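Long-range contact in hydrogenase expression/formation protein HypE (Desulfovibrio vulgaris subsp. vulgaris, PDB 2Z1U), which binds ATP and magnesium and probably takes part in the maturation of hydrogenases: residues S24-R29 with D105-V110. Residues are numbered along the deposited sequence; the frame is centred on the assembly and turned at random.
Sequences SDLFLR and DILERV. With ATP (adenosine-5'-triphosphate), chain D.
Helix segments 24-29 and 105-110 run nearly parallel, their axes 23° apart and 10.5 Å at closest approach, with Leu26 and Glu108 level at a CA-CA distance of 7.1 Å. They pack helix 17-31 against helix 104-121 of the PurM-like N-terminal α/β domain, the second helix being the connection of a beta-alpha-beta crossover between the adjacent parallel strands 87-99 and 124-133. Leu26 and Leu107 form the apolar centre: both hold CG anti to the backbone N, which sends their branches into the interface, and Leu26 CD2 lies 3.7 Å from Leu107 CD2. The other branch of Leu26, CD1, rests against the flank of Glu108, near CG and OE2. Deeper in, Phe27 CZ reaches Leu107 CD1 obliquely at 4.3 Å. One face of the Phe27 ring is covered by the adenine amino group, with ATP N6 3.3 Å above the plane over the ring centre, so the helix pair borders the nucleotide pocket; Phe96 of strand 87-99 also meets this ring. ATP is also hydrogen-bonded to Asn40, Thr127, Gly128 and Thr130, and to Thr222 and Arg223 of the second subunit. On the more exposed side Arg29 and Glu108 form a salt bridge beside Leu26. The Arg29 chain bends at chi3 (95°), and NH1 returns to Asp25 O within its own helix in a hydrogen bond modelled suspiciously short, its strength therefore doubtful. Arg29 NH2 donates to Glu108 OE2 at 2.8 Å, the oxygen lying in the guanidinium plane while the carboxylate stands almost perpendicular to it.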
loop_
_atom_site.group_PDB
_atom_site.type_symbol
_atom_site.label_atom_id
_atom_site.label_comp_id
_atom_site.label_asym_id
_atom_site.label_seq_id
_atom_site.Cartn_x
_atom_site.Cartn_y
_atom_site.Cartn_z
ATOM N N SER A 24 -16.432 1.383 -9.764
ATOM C CA SER A 24 -17.501 0.377 -9.860
ATOM C C SER A 24 -17.449 -0.488 -11.113
ATOM O O SER A 24 -17.585 -1.708 -11.033
ATOM C CB SER A 24 -18.901 0.996 -9.685
ATOM O OG SER A 24 -19.089 1.349 -8.309
ATOM N N ASP A 25 -17.251 0.135 -12.269
ATOM C CA ASP A 25 -17.396 -0.580 -13.540
ATOM C C ASP A 25 -16.171 -1.399 -13.924
ATOM O O ASP A 25 -16.282 -2.336 -14.705
ATOM C CB ASP A 25 -17.763 0.378 -14.674
ATOM C CG ASP A 25 -19.110 1.067 -14.462
ATOM O OD1 ASP A 25 -19.834 0.755 -13.484
ATOM O OD2 ASP A 25 -19.441 1.936 -15.287
ATOM N N LEU A 26 -15.002 -1.044 -13.394
ATOM C CA LEU A 26 -13.796 -1.794 -13.723
ATOM C C LEU A 26 -13.272 -2.607 -12.551
ATOM O O LEU A 26 -13.252 -3.838 -12.614
ATOM C CB LEU A 26 -12.689 -0.882 -14.270
ATOM C CG LEU A 26 -11.372 -1.584 -14.652
ATOM C CD1 LEU A 26 -11.569 -2.587 -15.793
ATOM C CD2 LEU A 26 -10.305 -0.571 -15.004
ATOM N N PHE A 27 -12.851 -1.915 -11.492
ATOM C CA PHE A 27 -12.169 -2.568 -10.367
ATOM C C PHE A 27 -13.081 -3.545 -9.628
ATOM O O PHE A 27 -12.734 -4.717 -9.492
ATOM C CB PHE A 27 -11.554 -1.538 -9.406
ATOM C CG PHE A 27 -10.466 -0.702 -10.027
ATOM C CD1 PHE A 27 -9.277 -1.290 -10.478
ATOM C CD2 PHE A 27 -10.611 0.681 -10.139
ATOM C CE1 PHE A 27 -8.265 -0.515 -11.055
ATOM C CE2 PHE A 27 -9.602 1.464 -10.718
ATOM C CZ PHE A 27 -8.431 0.866 -11.177
ATOM N N LEU A 28 -14.247 -3.071 -9.180
ATOM C CA LEU A 28 -15.229 -3.922 -8.495
ATOM C C LEU A 28 -15.707 -5.076 -9.361
ATOM O O LEU A 28 -15.948 -6.176 -8.861
ATOM C CB LEU A 28 -16.452 -3.111 -8.045
ATOM C CG LEU A 28 -16.406 -2.638 -6.598
ATOM C CD1 LEU A 28 -15.168 -1.762 -6.328
ATOM C CD2 LEU A 28 -17.706 -1.919 -6.251
ATOM N N ARG A 29 -15.841 -4.823 -10.658
ATOM C CA ARG A 29 -16.309 -5.854 -11.577
ATOM C C ARG A 29 -15.344 -7.034 -11.574
ATOM O O ARG A 29 -15.757 -8.186 -11.425
ATOM C CB ARG A 29 -16.477 -5.289 -12.984
ATOM C CG ARG A 29 -17.314 -6.169 -13.902
ATOM C CD ARG A 29 -17.527 -5.511 -15.258
ATOM N NE ARG A 29 -16.528 -5.987 -16.215
ATOM C CZ ARG A 29 -15.527 -5.264 -16.717
ATOM N NH1 ARG A 29 -15.371 -3.987 -16.386
ATOM N NH2 ARG A 29 -14.688 -5.821 -17.581
ATOM N N ASP A 105 -7.276 0.117 -22.250
ATOM C CA ASP A 105 -7.214 -1.337 -22.379
ATOM C C ASP A 105 -6.004 -1.931 -21.663
ATOM O O ASP A 105 -6.054 -3.076 -21.220
ATOM C CB ASP A 105 -7.253 -1.798 -23.835
ATOM C CG ASP A 105 -7.511 -3.301 -23.958
ATOM O OD1 ASP A 105 -6.692 -3.999 -24.599
ATOM O OD2 ASP A 105 -8.525 -3.785 -23.392
ATOM N N ILE A 106 -4.923 -1.158 -21.562
ATOM C CA ILE A 106 -3.772 -1.542 -20.736
ATOM C C ILE A 106 -4.240 -1.729 -19.287
ATOM O O ILE A 106 -3.998 -2.767 -18.681
ATOM C CB ILE A 106 -2.609 -0.514 -20.827
ATOM C CG1 ILE A 106 -1.989 -0.540 -22.231
ATOM C CG2 ILE A 106 -1.553 -0.783 -19.738
ATOM C CD1 ILE A 106 -0.818 0.411 -22.428
ATOM N N LEU A 107 -4.949 -0.731 -18.764
ATOM C CA LEU A 107 -5.489 -0.783 -17.407
ATOM C C LEU A 107 -6.414 -1.985 -17.184
ATOM O O LEU A 107 -6.259 -2.705 -16.199
ATOM C CB LEU A 107 -6.208 0.526 -17.060
ATOM C CG LEU A 107 -6.838 0.640 -15.669
ATOM C CD1 LEU A 107 -5.803 0.541 -14.547
ATOM C CD2 LEU A 107 -7.620 1.945 -15.567
ATOM N N GLU A 108 -7.359 -2.201 -18.100
ATOM C CA GLU A 108 -8.290 -3.331 -18.000
ATOM C C GLU A 108 -7.601 -4.706 -18.055
ATOM O O GLU A 108 -7.975 -5.611 -17.310
ATOM C CB GLU A 108 -9.402 -3.241 -19.066
ATOM C CG GLU A 108 -10.353 -4.441 -19.044
ATOM C CD GLU A 108 -11.723 -4.155 -19.628
ATOM O OE1 GLU A 108 -11.822 -3.825 -20.835
ATOM O OE2 GLU A 108 -12.707 -4.295 -18.875
ATOM N N ARG A 109 -6.616 -4.862 -18.937
ATOM C CA ARG A 109 -5.820 -6.087 -18.988
ATOM C C ARG A 109 -5.085 -6.344 -17.668
ATOM O O ARG A 109 -5.032 -7.478 -17.189
ATOM C CB ARG A 109 -4.809 -6.028 -20.127
ATOM C CG ARG A 109 -5.412 -6.240 -21.512
ATOM C CD ARG A 109 -4.301 -6.503 -22.530
ATOM N NE ARG A 109 -3.644 -5.266 -22.959
ATOM C CZ ARG A 109 -2.415 -5.192 -23.468
ATOM N NH1 ARG A 109 -1.663 -6.285 -23.617
ATOM N NH2 ARG A 109 -1.930 -4.008 -23.826
ATOM N N VAL A 110 -4.536 -5.284 -17.081
ATOM C CA VAL A 110 -3.802 -5.390 -15.812
ATOM C C VAL A 110 -4.758 -5.739 -14.669
ATOM O O VAL A 110 -4.467 -6.622 -13.850
ATOM C CB VAL A 110 -3.045 -4.093 -15.489
ATOM C CG1 VAL A 110 -2.506 -4.126 -14.048
ATOM C CG2 VAL A 110 -1.910 -3.879 -16.487
HETATM P PG ATP D . -9.309 9.837 -1.310
HETATM O O1G ATP D . -8.422 8.797 -2.018
HETATM O O2G ATP D . -9.869 10.840 -2.271
HETATM O O3G ATP D . -8.684 10.459 -0.070
HETATM P PB ATP D . -10.878 7.770 0.014
HETATM O O1B ATP D . -9.497 7.086 0.063
HETATM O O2B ATP D . -11.645 7.901 1.294
HETATM O O3B ATP D . -10.667 9.153 -0.767
HETATM P PA ATP D . -11.456 6.567 -2.503
HETATM O O1A ATP D . -12.150 7.630 -3.349
HETATM O O2A ATP D . -9.982 6.473 -2.784
HETATM O O3A ATP D . -11.808 6.857 -0.929
HETATM O "O5'" ATP D . -12.161 5.167 -2.624
HETATM C "C5'" ATP D . -13.585 5.032 -2.725
HETATM C "C4'" ATP D . -13.893 3.551 -2.651
HETATM O "O4'" ATP D . -13.380 2.961 -3.863
HETATM C "C3'" ATP D . -13.190 2.860 -1.496
HETATM O "O3'" ATP D . -14.080 1.859 -0.964
HETATM C "C2'" ATP D . -11.978 2.168 -2.129
HETATM O "O2'" ATP D . -11.682 0.957 -1.432
HETATM C "C1'" ATP D . -12.456 1.894 -3.569
HETATM N N9 ATP D . -11.364 1.948 -4.578
HETATM C C8 ATP D . -10.761 3.039 -5.073
HETATM N N7 ATP D . -9.827 2.689 -5.988
HETATM C C5 ATP D . -9.825 1.344 -6.028
HETATM C C6 ATP D . -9.072 0.306 -6.773
HETATM N N6 ATP D . -8.101 0.680 -7.635
HETATM N N1 ATP D . -9.382 -0.965 -6.544
HETATM C C2 ATP D . -10.332 -1.371 -5.680
HETATM N N3 ATP D . -11.062 -0.468 -4.982
HETATM C C4 ATP D . -10.840 0.864 -5.129
#